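Local coordinates for protein Maltose/maltodextrin transport permease homologue (Bdellovibrio bacteriovorus HD100, PDB 6FFL) that binds maltotriose in its MalE-type solute-binding domain, which is fused to a MalF-type membrane subunit and probably serves maltodextrin uptake, at residues 48-53 with 70-75; 221-226 with 239-244; 298-303 with 309-314; 198-203 with 356-361. One frame throughout, in Å; residues are numbered along the deposited sequence. Where two conformers were deposited one is given.

Interaction 1: residues 48-53 with 70-75; sequences SFQSAA and GPFATM. With PT (platinum (II) ion), chain E.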
loop_
_atom_site.group_PDB
_atom_site.type_symbol
_atom_site.label_atom_id
_atom_site.label_comp_id
_atom_site.label_asym_id
_atom_site.label_seq_id
_atom_site.Cartn_x
_atom_site.Cartn_y
_atom_site.Cartn_z
ATOM N N SER A 48 11.707 4.252 12.176
ATOM C CA SER A 48 13.169 4.333 12.231
ATOM C C SER A 48 13.691 5.582 11.513
ATOM O O SER A 48 14.657 6.207 11.974
ATOM C CB SER A 48 13.793 3.043 11.675
ATOM O OG SER A 48 13.760 2.976 10.258
ATOM N N PHE A 49 13.060 5.984 10.405
ATOM C CA PHE A 49 13.461 7.243 9.784
ATOM C C PHE A 49 13.181 8.419 10.713
ATOM O O PHE A 49 14.022 9.320 10.863
ATOM C CB PHE A 49 12.767 7.454 8.433
ATOM C CG PHE A 49 13.237 8.713 7.742
ATOM C CD1 PHE A 49 14.452 8.730 7.066
ATOM C CD2 PHE A 49 12.506 9.885 7.827
ATOM C CE1 PHE A 49 14.918 9.894 6.474
ATOM C CE2 PHE A 49 12.962 11.056 7.231
ATOM C CZ PHE A 49 14.176 11.057 6.557
ATOM N N GLN A 50 12.010 8.426 11.356
ATOM C CA GLN A 50 11.695 9.515 12.277
ATOM C C GLN A 50 12.727 9.588 13.396
ATOM O O GLN A 50 13.240 10.668 13.717
ATOM C CB GLN A 50 10.282 9.334 12.847
ATOM C CG GLN A 50 9.183 9.489 11.807
ATOM C CD GLN A 50 7.779 9.352 12.380
ATOM O OE1 GLN A 50 6.826 9.922 11.856
ATOM N NE2 GLN A 50 7.649 8.589 13.460
ATOM N N SER A 51 13.053 8.438 13.993
ATOM C CA SER A 51 13.999 8.416 15.104
ATOM C C SER A 51 15.388 8.849 14.654
ATOM O O SER A 51 16.043 9.659 15.316
ATOM C CB SER A 51 14.047 7.016 15.717
ATOM O OG SER A 51 15.108 6.907 16.644
ATOM N N ALA A 52 15.850 8.326 13.515
ATOM C CA ALA A 52 17.189 8.656 13.046
ATOM C C ALA A 52 17.299 10.130 12.673
ATOM O O ALA A 52 18.289 10.787 13.013
ATOM C CB ALA A 52 17.568 7.774 11.858
ATOM N N ALA A 53 16.289 10.667 11.987
ATOM C CA ALA A 53 16.358 12.054 11.537
ATOM C C ALA A 53 16.203 13.023 12.701
ATOM O O ALA A 53 16.850 14.077 12.728
ATOM C CB ALA A 53 15.293 12.307 10.465
ATOM N N GLY A 70 2.838 13.628 5.734
ATOM C CA GLY A 70 2.317 14.426 6.828
ATOM C C GLY A 70 3.212 14.424 8.050
ATOM O O GLY A 70 3.661 15.476 8.517
ATOM N N PRO A 71 3.482 13.235 8.598
ATOM C CA PRO A 71 4.373 13.165 9.766
ATOM C C PRO A 71 5.777 13.657 9.469
ATOM O O PRO A 71 6.351 14.405 10.270
ATOM C CB PRO A 71 4.355 11.674 10.128
ATOM C CG PRO A 71 3.046 11.165 9.583
ATOM C CD PRO A 71 2.841 11.934 8.306
ATOM N N PHE A 72 6.349 13.256 8.332
ATOM C CA PHE A 72 7.716 13.663 8.026
ATOM C C PHE A 72 7.805 15.173 7.872
ATOM O O PHE A 72 8.742 15.805 8.375
ATOM C CB PHE A 72 8.216 12.996 6.740
ATOM C CG PHE A 72 8.530 11.521 6.866
ATOM C CD1 PHE A 72 8.340 10.837 8.059
ATOM C CD2 PHE A 72 9.023 10.822 5.762
ATOM C CE1 PHE A 72 8.629 9.471 8.153
ATOM C CE2 PHE A 72 9.320 9.459 5.840
ATOM C CZ PHE A 72 9.119 8.780 7.044
ATOM N N ALA A 73 6.843 15.769 7.161
ATOM C CA ALA A 73 6.910 17.208 6.922
ATOM C C ALA A 73 6.665 17.997 8.200
ATOM O O ALA A 73 7.389 18.963 8.493
ATOM C CB ALA A 73 5.909 17.611 5.841
ATOM N N THR A 74 5.656 17.604 8.986
ATOM C CA THR A 74 5.362 18.374 10.193
ATOM C C THR A 74 6.460 18.262 11.244
ATOM O O THR A 74 6.590 19.169 12.076
ATOM C CB THR A 74 4.014 17.960 10.808
ATOM O OG1 THR A 74 4.057 16.595 11.230
ATOM C CG2 THR A 74 2.896 18.145 9.820
ATOM N N MET A 75 7.251 17.189 11.227
ATOM C CA MET A 75 8.406 17.064 12.112
ATOM C C MET A 75 9.641 17.771 11.566
ATOM O O MET A 75 10.683 17.778 12.235
ATOM C CB MET A 75 8.739 15.588 12.348
ATOM C CG MET A 75 7.638 14.775 13.017
ATOM S SD MET A 75 7.561 14.991 14.798
ATOM C CE MET A 75 6.431 13.673 15.260
HETATM PT PT PT E . 9.596 14.169 15.504
HETATM O O HOH W 1 9.593 12.556 14.116
#
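Phe49 lays its CD2 atom over one face of the Phe72 ring, 3.6 Å from Phe72 CZ and off toward the rim. The two planes are 43° apart and the ring centroids 4.9 Å apart, an oblique aromatic pair. Behind it, the Phe49 ring carries the methyl of Ala53, one helical turn on, over one of its own faces. The Gln50 chain crosses the Phe72 ring at about a right angle, its CG 3.7 Å from Phe72 CE1. With CG beside the backbone N (chi1 -67°) and an extended chain beyond, Gln50 reaches across to Pro71, where its OE1 lies 3.5 Å from Pro71 CB.

Phe72 meets Phe49 and Gln50 with the far end of its ring, CE1, CE2 and CZ. Such long side chains suit the spacing: the two segment axes run almost parallel, at 8°, but 11.0 Å apart. Val62 of strand 61-65 touches both phenylalanines.

Just past the end of helix 69-74, Met75 SD binds a platinum ion at 2.3 Å; a water at 2.1 Å from the metal and Met54 SD also bind it. The pairing of helices 42-54 and 69-74 over a strand of the central sheet is that of an alpha/beta lobe in a periplasmic-type binding protein, with a thioether platinum site at its surface.

Interaction 2: residues 221-226 with 239-244; sequences ALFKEN and GDYQQA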
loop_
_atom_site.group_PDB
_atom_site.type_symbol
_atom_site.label_atom_id
_atom_site.label_comp_id
_atom_site.label_asym_id
_atom_site.label_seq_id
_atom_site.Cartn_x
_atom_site.Cartn_y
_atom_site.Cartn_z
ATOM N N ALA A 221 2.194 -16.648 1.025
ATOM C CA ALA A 221 2.630 -18.021 0.786
ATOM C C ALA A 221 1.476 -18.907 0.333
ATOM O O ALA A 221 1.625 -19.700 -0.606
ATOM C CB ALA A 221 3.271 -18.600 2.046
ATOM N N LEU A 222 0.324 -18.808 0.998
ATOM C CA LEU A 222 -0.795 -19.676 0.641
ATOM C C LEU A 222 -1.215 -19.467 -0.811
ATOM O O LEU A 222 -1.531 -20.433 -1.518
ATOM C CB LEU A 222 -1.976 -19.444 1.584
ATOM C CG LEU A 222 -1.799 -19.974 3.020
ATOM C CD1 LEU A 222 -2.892 -19.450 3.933
ATOM C CD2 LEU A 222 -1.755 -21.501 3.063
ATOM N N PHE A 223 -1.221 -18.211 -1.273
ATOM C CA PHE A 223 -1.581 -17.939 -2.663
ATOM C C PHE A 223 -0.523 -18.478 -3.625
ATOM O O PHE A 223 -0.860 -19.072 -4.656
ATOM C CB PHE A 223 -1.789 -16.431 -2.865
ATOM C CG PHE A 223 -2.494 -16.080 -4.153
ATOM C CD1 PHE A 223 -3.815 -16.464 -4.366
ATOM C CD2 PHE A 223 -1.837 -15.359 -5.149
ATOM C CE1 PHE A 223 -4.481 -16.137 -5.561
ATOM C CE2 PHE A 223 -2.490 -15.027 -6.349
ATOM C CZ PHE A 223 -3.813 -15.418 -6.557
ATOM N N LYS A 224 0.761 -18.291 -3.301
ATOM C CA LYS A 224 1.818 -18.799 -4.168
ATOM C C LYS A 224 1.816 -20.321 -4.229
ATOM O O LYS A 224 2.218 -20.899 -5.244
ATOM C CB LYS A 224 3.182 -18.307 -3.681
ATOM C CG LYS A 224 3.429 -16.834 -3.950
ATOM C CD LYS A 224 4.454 -16.251 -3.000
ATOM C CE LYS A 224 5.844 -16.799 -3.271
ATOM N NZ LYS A 224 6.843 -16.191 -2.343
ATOM N N GLU A 225 1.377 -20.984 -3.159
ATOM C CA GLU A 225 1.451 -22.432 -3.047
ATOM C C GLU A 225 0.166 -23.126 -3.477
ATOM O O GLU A 225 -0.029 -24.299 -3.145
ATOM C CB GLU A 225 1.812 -22.820 -1.610
ATOM C CG GLU A 225 3.212 -22.358 -1.212
ATOM C CD GLU A 225 3.431 -22.341 0.284
ATOM O OE1 GLU A 225 2.562 -22.852 1.022
ATOM O OE2 GLU A 225 4.474 -21.810 0.717
ATOM N N ASN A 226 -0.715 -22.427 -4.195
ATOM C CA ASN A 226 -1.979 -22.995 -4.669
ATOM C C ASN A 226 -2.860 -23.462 -3.517
ATOM O O ASN A 226 -3.619 -24.425 -3.657
ATOM C CB ASN A 226 -1.742 -24.150 -5.650
ATOM C CG ASN A 226 -0.929 -23.727 -6.846
ATOM O OD1 ASN A 226 -1.209 -22.697 -7.460
ATOM N ND2 ASN A 226 0.078 -24.523 -7.197
ATOM N N GLY A 239 4.432 -8.597 -9.346
ATOM C CA GLY A 239 5.686 -9.122 -9.861
ATOM C C GLY A 239 6.079 -10.423 -9.195
ATOM O O GLY A 239 6.539 -11.359 -9.852
ATOM N N ASP A 240 5.871 -10.511 -7.886
ATOM C CA ASP A 240 6.278 -11.713 -7.175
ATOM C C ASP A 240 5.363 -12.893 -7.465
ATOM O O ASP A 240 5.836 -14.035 -7.492
ATOM C CB ASP A 240 6.371 -11.408 -5.686
ATOM C CG ASP A 240 7.682 -10.705 -5.340
ATOM O OD1 ASP A 240 8.755 -11.297 -5.580
ATOM O OD2 ASP A 240 7.656 -9.548 -4.895
ATOM N N TYR A 241 4.069 -12.660 -7.729
ATOM C CA TYR A 241 3.231 -13.786 -8.142
ATOM C C TYR A 241 3.570 -14.247 -9.552
ATOM O O TYR A 241 3.521 -15.450 -9.831
ATOM C CB TYR A 241 1.739 -13.440 -8.021
ATOM C CG TYR A 241 1.364 -13.143 -6.582
ATOM C CD1 TYR A 241 1.831 -13.946 -5.550
ATOM C CD2 TYR A 241 0.577 -12.041 -6.260
ATOM C CE1 TYR A 241 1.522 -13.667 -4.224
ATOM C CE2 TYR A 241 0.268 -11.751 -4.943
ATOM C CZ TYR A 241 0.743 -12.557 -3.933
ATOM O OH TYR A 241 0.447 -12.266 -2.625
ATOM N N GLN A 242 3.942 -13.319 -10.440
ATOM C CA GLN A 242 4.395 -13.705 -11.776
ATOM C C GLN A 242 5.663 -14.544 -11.702
ATOM O O GLN A 242 5.782 -15.572 -12.381
ATOM C CB GLN A 242 4.620 -12.457 -12.634
ATOM C CG GLN A 242 3.331 -11.822 -13.132
ATOM C CD GLN A 242 3.534 -10.411 -13.647
ATOM O OE1 GLN A 242 4.615 -9.830 -13.512
ATOM N NE2 GLN A 242 2.489 -9.850 -14.242
ATOM N N GLN A 243 6.621 -14.127 -10.872
ATOM C CA GLN A 243 7.857 -14.892 -10.734
ATOM C C GLN A 243 7.588 -16.265 -10.135
ATOM O O GLN A 243 8.267 -17.243 -10.474
ATOM C CB GLN A 243 8.867 -14.126 -9.877
ATOM C CG GLN A 243 10.277 -14.722 -9.912
ATOM C CD GLN A 243 11.246 -14.006 -8.983
ATOM O OE1 GLN A 243 11.141 -12.797 -8.766
ATOM N NE2 GLN A 243 12.194 -14.754 -8.427
ATOM N N ALA A 244 6.603 -16.358 -9.241
ATOM C CA ALA A 244 6.207 -17.627 -8.643
ATOM C C ALA A 244 5.324 -18.463 -9.561
ATOM O O ALA A 244 4.847 -19.519 -9.137
ATOM C CB ALA A 244 5.486 -17.375 -7.319
#
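An edge-to-face aromatic contact between Phe223 and Tyr241 joins the ends of helices 216-224 and 238-243, which lie together against the four-stranded sheet. The edge of Phe223 points at the face of Tyr241: CD2 of Phe223 stands over the centre of the tyrosine ring, 3.9 Å from Tyr241 CE1. The planes are 75° apart and the centroids 5.1 Å, a T-shaped pair. Phe223 gets there because its CG lies opposite the backbone N (chi1 -165°), which turns the ring toward the other helix.

Lys224 uses the rim of the same tyrosine. Its CG sits in the ring plane at the edge, 3.7 Å from Tyr241 CD1, and at 4.0 Å from Ala244 CB. The aliphatic part of the lysine thus touches both the ring edge and the Ala244 methyl just past the helix end. A bend at chi3 (69°) brings CE back to that methyl as well, 4.1 Å from Ala244 CB. The tyrosine OH is hydrogen-bonded instead to Asn233 ND2.

Helix 216-224 stops here in a Schellman motif, with Asn226 at positive phi as the C-prime residue. Around the aromatic pair, Leu231 of strand 228-234, Leu119 of strand 116-121 and Phe248 of strand 248-251 each touch both rings, so that the two helices share one apolar footing on three neighbouring strands.

Interaction 3: residues 298-303 with 309-314; sequences PVQLLF and VLPSNL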
loop_
_atom_site.group_PDB
_atom_site.type_symbol
_atom_site.label_atom_id
_atom_site.label_comp_id
_atom_site.label_asym_id
_atom_site.label_seq_id
_atom_site.Cartn_x
_atom_site.Cartn_y
_atom_site.Cartn_z
ATOM N N PRO A 298 13.451 6.021 -17.894
ATOM C CA PRO A 298 14.083 4.696 -18.025
ATOM C C PRO A 298 13.930 3.817 -16.796
ATOM O O PRO A 298 13.661 2.618 -16.940
ATOM C CB PRO A 298 15.548 5.048 -18.319
ATOM C CG PRO A 298 15.450 6.328 -19.078
ATOM C CD PRO A 298 14.336 7.090 -18.409
ATOM N N VAL A 299 14.040 4.378 -15.583
ATOM C CA VAL A 299 13.864 3.562 -14.382
ATOM C C VAL A 299 12.393 3.216 -14.164
ATOM O O VAL A 299 12.060 2.088 -13.784
ATOM C CB VAL A 299 14.459 4.271 -13.149
ATOM C CG1 VAL A 299 14.136 3.478 -11.883
ATOM C CG2 VAL A 299 15.962 4.425 -13.304
ATOM N N GLN A 300 11.489 4.177 -14.379
ATOM C CA GLN A 300 10.061 3.878 -14.243
ATOM C C GLN A 300 9.639 2.752 -15.180
ATOM O O GLN A 300 8.837 1.888 -14.805
ATOM C CB GLN A 300 9.232 5.127 -14.527
ATOM C CG GLN A 300 9.448 6.262 -13.532
ATOM C CD GLN A 300 8.281 7.229 -13.513
ATOM O OE1 GLN A 300 7.201 6.913 -14.008
ATOM N NE2 GLN A 300 8.491 8.415 -12.929
ATOM N N LEU A 301 10.160 2.751 -16.402
ATOM C CA LEU A 301 9.793 1.708 -17.350
ATOM C C LEU A 301 10.477 0.381 -17.049
ATOM O O LEU A 301 9.978 -0.668 -17.469
ATOM C CB LEU A 301 10.108 2.163 -18.776
ATOM C CG LEU A 301 9.210 3.287 -19.311
ATOM C CD1 LEU A 301 9.674 3.752 -20.703
ATOM C CD2 LEU A 301 7.744 2.859 -19.324
ATOM N N LEU A 302 11.614 0.401 -16.356
ATOM C CA LEU A 302 12.196 -0.846 -15.871
ATOM C C LEU A 302 11.259 -1.522 -14.878
ATOM O O LEU A 302 11.000 -2.731 -14.972
ATOM C CB LEU A 302 13.557 -0.577 -15.231
ATOM C CG LEU A 302 14.334 -1.793 -14.734
ATOM C CD1 LEU A 302 14.671 -2.735 -15.882
ATOM C CD2 LEU A 302 15.601 -1.318 -14.024
ATOM N N PHE A 303 10.736 -0.750 -13.916
ATOM C CA PHE A 303 9.733 -1.279 -12.992
ATOM C C PHE A 303 8.481 -1.701 -13.744
ATOM O O PHE A 303 7.925 -2.777 -13.498
ATOM C CB PHE A 303 9.372 -0.243 -11.924
ATOM C CG PHE A 303 10.372 -0.144 -10.811
ATOM C CD1 PHE A 303 10.350 -1.056 -9.767
ATOM C CD2 PHE A 303 11.324 0.864 -10.799
ATOM C CE1 PHE A 303 11.255 -0.970 -8.738
ATOM C CE2 PHE A 303 12.239 0.951 -9.775
ATOM C CZ PHE A 303 12.207 0.021 -8.738
ATOM N N VAL A 309 3.842 -2.381 -12.851
ATOM C CA VAL A 309 3.099 -1.269 -12.264
ATOM C C VAL A 309 3.029 -0.081 -13.220
ATOM O O VAL A 309 3.777 -0.006 -14.202
ATOM C CB VAL A 309 3.713 -0.853 -10.911
ATOM C CG1 VAL A 309 3.601 -2.010 -9.910
ATOM C CG2 VAL A 309 5.164 -0.422 -11.078
ATOM N N LEU A 310 2.132 0.858 -12.923
ATOM C CA LEU A 310 1.870 2.008 -13.788
ATOM C C LEU A 310 2.849 3.145 -13.491
ATOM O O LEU A 310 2.879 3.635 -12.355
ATOM C CB LEU A 310 0.443 2.498 -13.573
ATOM C CG LEU A 310 -0.037 3.683 -14.410
ATOM C CD1 LEU A 310 -0.150 3.294 -15.874
ATOM C CD2 LEU A 310 -1.363 4.206 -13.847
ATOM N N PRO A 311 3.612 3.633 -14.470
ATOM C CA PRO A 311 4.509 4.771 -14.211
ATOM C C PRO A 311 3.757 5.999 -13.723
ATOM O O PRO A 311 2.602 6.240 -14.078
ATOM C CB PRO A 311 5.146 5.046 -15.586
ATOM C CG PRO A 311 5.128 3.698 -16.259
ATOM C CD PRO A 311 3.813 3.081 -15.823
ATOM N N SER A 312 4.461 6.814 -12.941
ATOM C CA SER A 312 3.931 8.114 -12.562
ATOM C C SER A 312 4.142 9.161 -13.649
ATOM O O SER A 312 3.371 10.123 -13.736
ATOM C CB SER A 312 4.593 8.576 -11.267
ATOM O OG SER A 312 5.995 8.632 -11.427
ATOM N N ASN A 313 5.185 9.014 -14.468
ATOM C CA ASN A 313 5.440 9.977 -15.528
ATOM C C ASN A 313 4.423 9.783 -16.652
ATOM O O ASN A 313 4.205 8.661 -17.112
ATOM C CB ASN A 313 6.865 9.819 -16.052
ATOM C CG ASN A 313 7.176 10.782 -17.175
ATOM O OD1 ASN A 313 6.739 10.588 -18.304
ATOM N ND2 ASN A 313 7.929 11.841 -16.862
ATOM N N LEU A 314 3.781 10.876 -17.068
ATOM C CA LEU A 314 2.655 10.770 -17.991
ATOM C C LEU A 314 3.103 10.313 -19.372
ATOM O O LEU A 314 2.457 9.453 -19.979
ATOM C CB LEU A 314 1.911 12.111 -18.075
ATOM C CG LEU A 314 1.308 12.578 -16.732
ATOM C CD1 LEU A 314 0.665 13.954 -16.841
ATOM C CD2 LEU A 314 0.305 11.557 -16.171
#
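The amide of Gln300 reaches from helix 297-307 to residues 311-313. Its OE1 accepts a hydrogen bond from Asn313 N at 2.9 Å, nearly straight at 171°; the donor lies in the carbonyl plane on a lone pair. The same oxygen is 2.9 Å from Ser312 N and 3.2 Å from Pro311 CB, so three consecutive residues crowd round it. On the other branch of the amide, Gln300 NE2 stands 2.9 Å from Ser312 OG.

Apolar contacts flank the amide. Leu301 CD2 meets Pro311 CG at 4.1 Å, the two side chains crossing at about a right angle. Farther along the helix, Phe303 CB lies 4.3 Å from Val309 CG2, while the phenyl ring turns away toward Val18 of helix 13-29.

Gln300 gets its reach from a CG placed opposite the carbonyl carbon (chi1 -64°) and an extended chain beyond. Its amide is then oriented from outside the pair: NE2 donates to Thr295 O, just before the helix. Ser312 OG bonds Gly109 O, and Asn313 OD1 is taken by Ala316 N.

With NE2 held by Thr295 O and OE1 by Asn313 N, the amide can hardly flip without losing bonds at both ends. A buried side-chain amide gives the Asn313 N-H its acceptor, while Leu310, Ser312 and Leu314 bond through their backbones to Val112, Asp94 and Asn92; the glutamine thus links the segment to its helix.

Interaction 4: residues 198-203 with 356-361; sequences QFILKL and IQYQKV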
loop_
_atom_site.group_PDB
_atom_site.type_symbol
_atom_site.label_atom_id
_atom_site.label_comp_id
_atom_site.label_asym_id
_atom_site.label_seq_id
_atom_site.Cartn_x
_atom_site.Cartn_y
_atom_site.Cartn_z
ATOM N N GLN A 198 -17.604 -6.277 11.764
ATOM C CA GLN A 198 -18.447 -7.466 11.832
ATOM C C GLN A 198 -18.363 -8.289 10.558
ATOM O O GLN A 198 -18.453 -9.523 10.623
ATOM C CB GLN A 198 -19.900 -7.085 12.134
ATOM C CG GLN A 198 -20.042 -6.195 13.363
ATOM C CD GLN A 198 -21.485 -5.911 13.764
ATOM O OE1 GLN A 198 -21.896 -6.213 14.887
ATOM N NE2 GLN A 198 -22.254 -5.321 12.851
ATOM N N PHE A 199 -18.214 -7.628 9.407
ATOM C CA PHE A 199 -18.120 -8.338 8.131
ATOM C C PHE A 199 -16.930 -9.282 8.128
ATOM O O PHE A 199 -17.046 -10.449 7.728
ATOM C CB PHE A 199 -18.012 -7.321 6.987
ATOM C CG PHE A 199 -17.810 -7.941 5.629
ATOM C CD1 PHE A 199 -18.820 -8.677 5.023
ATOM C CD2 PHE A 199 -16.605 -7.784 4.965
ATOM C CE1 PHE A 199 -18.630 -9.239 3.779
ATOM C CE2 PHE A 199 -16.408 -8.348 3.718
ATOM C CZ PHE A 199 -17.415 -9.070 3.128
ATOM N N ILE A 200 -15.783 -8.812 8.611
ATOM C CA ILE A 200 -14.604 -9.663 8.597
ATOM C C ILE A 200 -14.702 -10.739 9.675
ATOM O O ILE A 200 -14.282 -11.881 9.461
ATOM C CB ILE A 200 -13.340 -8.799 8.714
ATOM C CG1 ILE A 200 -13.090 -8.117 7.360
ATOM C CG2 ILE A 200 -12.126 -9.623 9.124
ATOM C CD1 ILE A 200 -11.953 -7.184 7.380
ATOM N N LEU A 201 -15.292 -10.420 10.835
ATOM C CA LEU A 201 -15.550 -11.476 11.809
ATOM C C LEU A 201 -16.433 -12.568 11.218
ATOM O O LEU A 201 -16.236 -13.757 11.492
ATOM C CB LEU A 201 -16.203 -10.902 13.072
ATOM C CG LEU A 201 -15.323 -10.132 14.045
ATOM C CD1 LEU A 201 -16.204 -9.592 15.161
ATOM C CD2 LEU A 201 -14.262 -11.031 14.622
ATOM N N LYS A 202 -17.417 -12.181 10.410
ATOM C CA LYS A 202 -18.300 -13.176 9.807
ATOM C C LYS A 202 -17.538 -14.052 8.821
ATOM O O LYS A 202 -17.721 -15.273 8.800
ATOM C CB LYS A 202 -19.479 -12.470 9.129
ATOM C CG LYS A 202 -20.478 -13.373 8.414
ATOM C CD LYS A 202 -21.670 -12.540 7.936
ATOM C CE LYS A 202 -22.694 -13.370 7.172
ATOM N NZ LYS A 202 -22.173 -13.797 5.843
ATOM N N LEU A 203 -16.672 -13.447 8.003
ATOM C CA LEU A 203 -15.848 -14.237 7.087
ATOM C C LEU A 203 -15.004 -15.259 7.843
ATOM O O LEU A 203 -14.824 -16.391 7.378
ATOM C CB LEU A 203 -14.943 -13.319 6.266
ATOM C CG LEU A 203 -15.568 -12.351 5.257
ATOM C CD1 LEU A 203 -14.491 -11.535 4.563
ATOM C CD2 LEU A 203 -16.424 -13.086 4.245
ATOM N N ILE A 356 -4.954 -0.921 16.865
ATOM C CA ILE A 356 -5.089 -1.318 18.261
ATOM C C ILE A 356 -6.476 -1.893 18.522
ATOM O O ILE A 356 -6.618 -2.976 19.105
ATOM C CB ILE A 356 -4.798 -0.117 19.178
ATOM C CG1 ILE A 356 -3.313 0.236 19.139
ATOM C CG2 ILE A 356 -5.265 -0.395 20.624
ATOM C CD1 ILE A 356 -3.034 1.650 19.621
ATOM N N GLN A 357 -7.519 -1.190 18.068
ATOM C CA GLN A 357 -8.874 -1.612 18.409
ATOM C C GLN A 357 -9.258 -2.902 17.693
ATOM O O GLN A 357 -9.860 -3.793 18.308
ATOM C CB GLN A 357 -9.880 -0.500 18.102
ATOM C CG GLN A 357 -9.645 0.788 18.876
ATOM C CD GLN A 357 -9.322 0.564 20.344
ATOM O OE1 GLN A 357 -9.967 -0.231 21.033
ATOM N NE2 GLN A 357 -8.321 1.278 20.834
ATOM N N TYR A 358 -8.921 -3.041 16.400
ATOM C CA TYR A 358 -9.347 -4.263 15.716
ATOM C C TYR A 358 -8.557 -5.473 16.191
ATOM O O TYR A 358 -9.075 -6.593 16.169
ATOM C CB TYR A 358 -9.255 -4.149 14.186
ATOM C CG TYR A 358 -10.208 -5.143 13.492
ATOM C CD1 TYR A 358 -11.471 -5.403 14.031
ATOM C CD2 TYR A 358 -9.831 -5.844 12.356
ATOM C CE1 TYR A 358 -12.359 -6.299 13.426
ATOM C CE2 TYR A 358 -10.701 -6.742 11.745
ATOM C CZ TYR A 358 -11.965 -6.967 12.285
ATOM O OH TYR A 358 -12.850 -7.860 11.699
ATOM N N GLN A 359 -7.319 -5.277 16.645
ATOM C CA GLN A 359 -6.598 -6.398 17.239
ATOM C C GLN A 359 -7.356 -6.943 18.437
ATOM O O GLN A 359 -7.436 -8.161 18.632
ATOM C CB GLN A 359 -5.182 -5.975 17.642
ATOM C CG GLN A 359 -4.250 -7.135 17.991
ATOM C CD GLN A 359 -4.410 -7.627 19.425
ATOM O OE1 GLN A 359 -4.877 -6.896 20.300
ATOM N NE2 GLN A 359 -4.028 -8.879 19.669
ATOM N N LYS A 360 -7.943 -6.051 19.238
ATOM C CA LYS A 360 -8.690 -6.493 20.409
ATOM C C LYS A 360 -9.985 -7.182 20.013
ATOM O O LYS A 360 -10.418 -8.128 20.679
ATOM C CB LYS A 360 -8.985 -5.300 21.315
ATOM C CG LYS A 360 -7.760 -4.672 21.948
ATOM C CD LYS A 360 -8.174 -3.405 22.697
ATOM C CE LYS A 360 -7.015 -2.770 23.438
ATOM N NZ LYS A 360 -7.457 -1.552 24.173
ATOM N N VAL A 361 -10.639 -6.696 18.954
ATOM C CA VAL A 361 -11.831 -7.367 18.443
ATOM C C VAL A 361 -11.484 -8.775 17.980
ATOM O O VAL A 361 -12.140 -9.757 18.354
ATOM C CB VAL A 361 -12.450 -6.561 17.292
ATOM C CG1 VAL A 361 -13.644 -7.321 16.711
ATOM C CG2 VAL A 361 -12.857 -5.197 17.758
#
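Helices 191-205 and 346-362 cross at a wide spacing: over these segments the axes come no closer than 11.7 Å, with a signed angle of -36°. The nearest alpha carbons, those of Leu201 and Val361, are 8.6 Å apart, and long side chains bridge the gap.

Tyr358 does most of this, pushing its hydroxyl end between Ile200 and Leu201. Its OH lies 3.2 Å from Ile200 CB, and the CG2 branch of Ile200 sits at the ring edge, near the plane, 4.1 Å from Tyr358 CZ. The ring is aimed at the other helix by a chi1 of -156°, which sets CG opposite the backbone N. Leu201 runs past the tyrosine in the opposite direction, its CG 4.1 Å from Tyr358 OH, and ends with CD1 against Val361 CG1 at 3.8 Å.

The buried hydroxyl is satisfied one residue before the segment, by Phe197 O, so the ring lies among apolar side chains while its OH is bonded to a carbonyl of helix 191-205. Phe197 also stacks on the tyrosine ring, Phe167 meets it edge-to-face, and Ala371 of helix 368-384 touches Val361. Within this periplasmic-type binding protein it is an all-helical joint round an aromatic cluster, joining the last helices of the chain to helix 191-205.

Along the chain, interaction 1 comes first and is complete before the others begin; interactions 2 and 3 follow in series, both nested inside the long loop that interaction 4 closes. The contacts are spread widely: the centres of interactions 2 and 3 are nearest, about 23 Å apart, and those of 3 and 4 farthest, about 37 Å, on opposite sides of the chain's centre. Interaction 1 packs on the seven-stranded sheet and interaction 2 on the four-stranded one, while interaction 3 includes strand 310-311 of the small pair with 111-112. Interaction 4 brings helices near the C-terminus back to helix 191-205. Each has a side chain about 8 to 10 Å from a bound glucose unit (Pro71, Tyr241, Phe303, Tyr358), a short step back from the maltotriose.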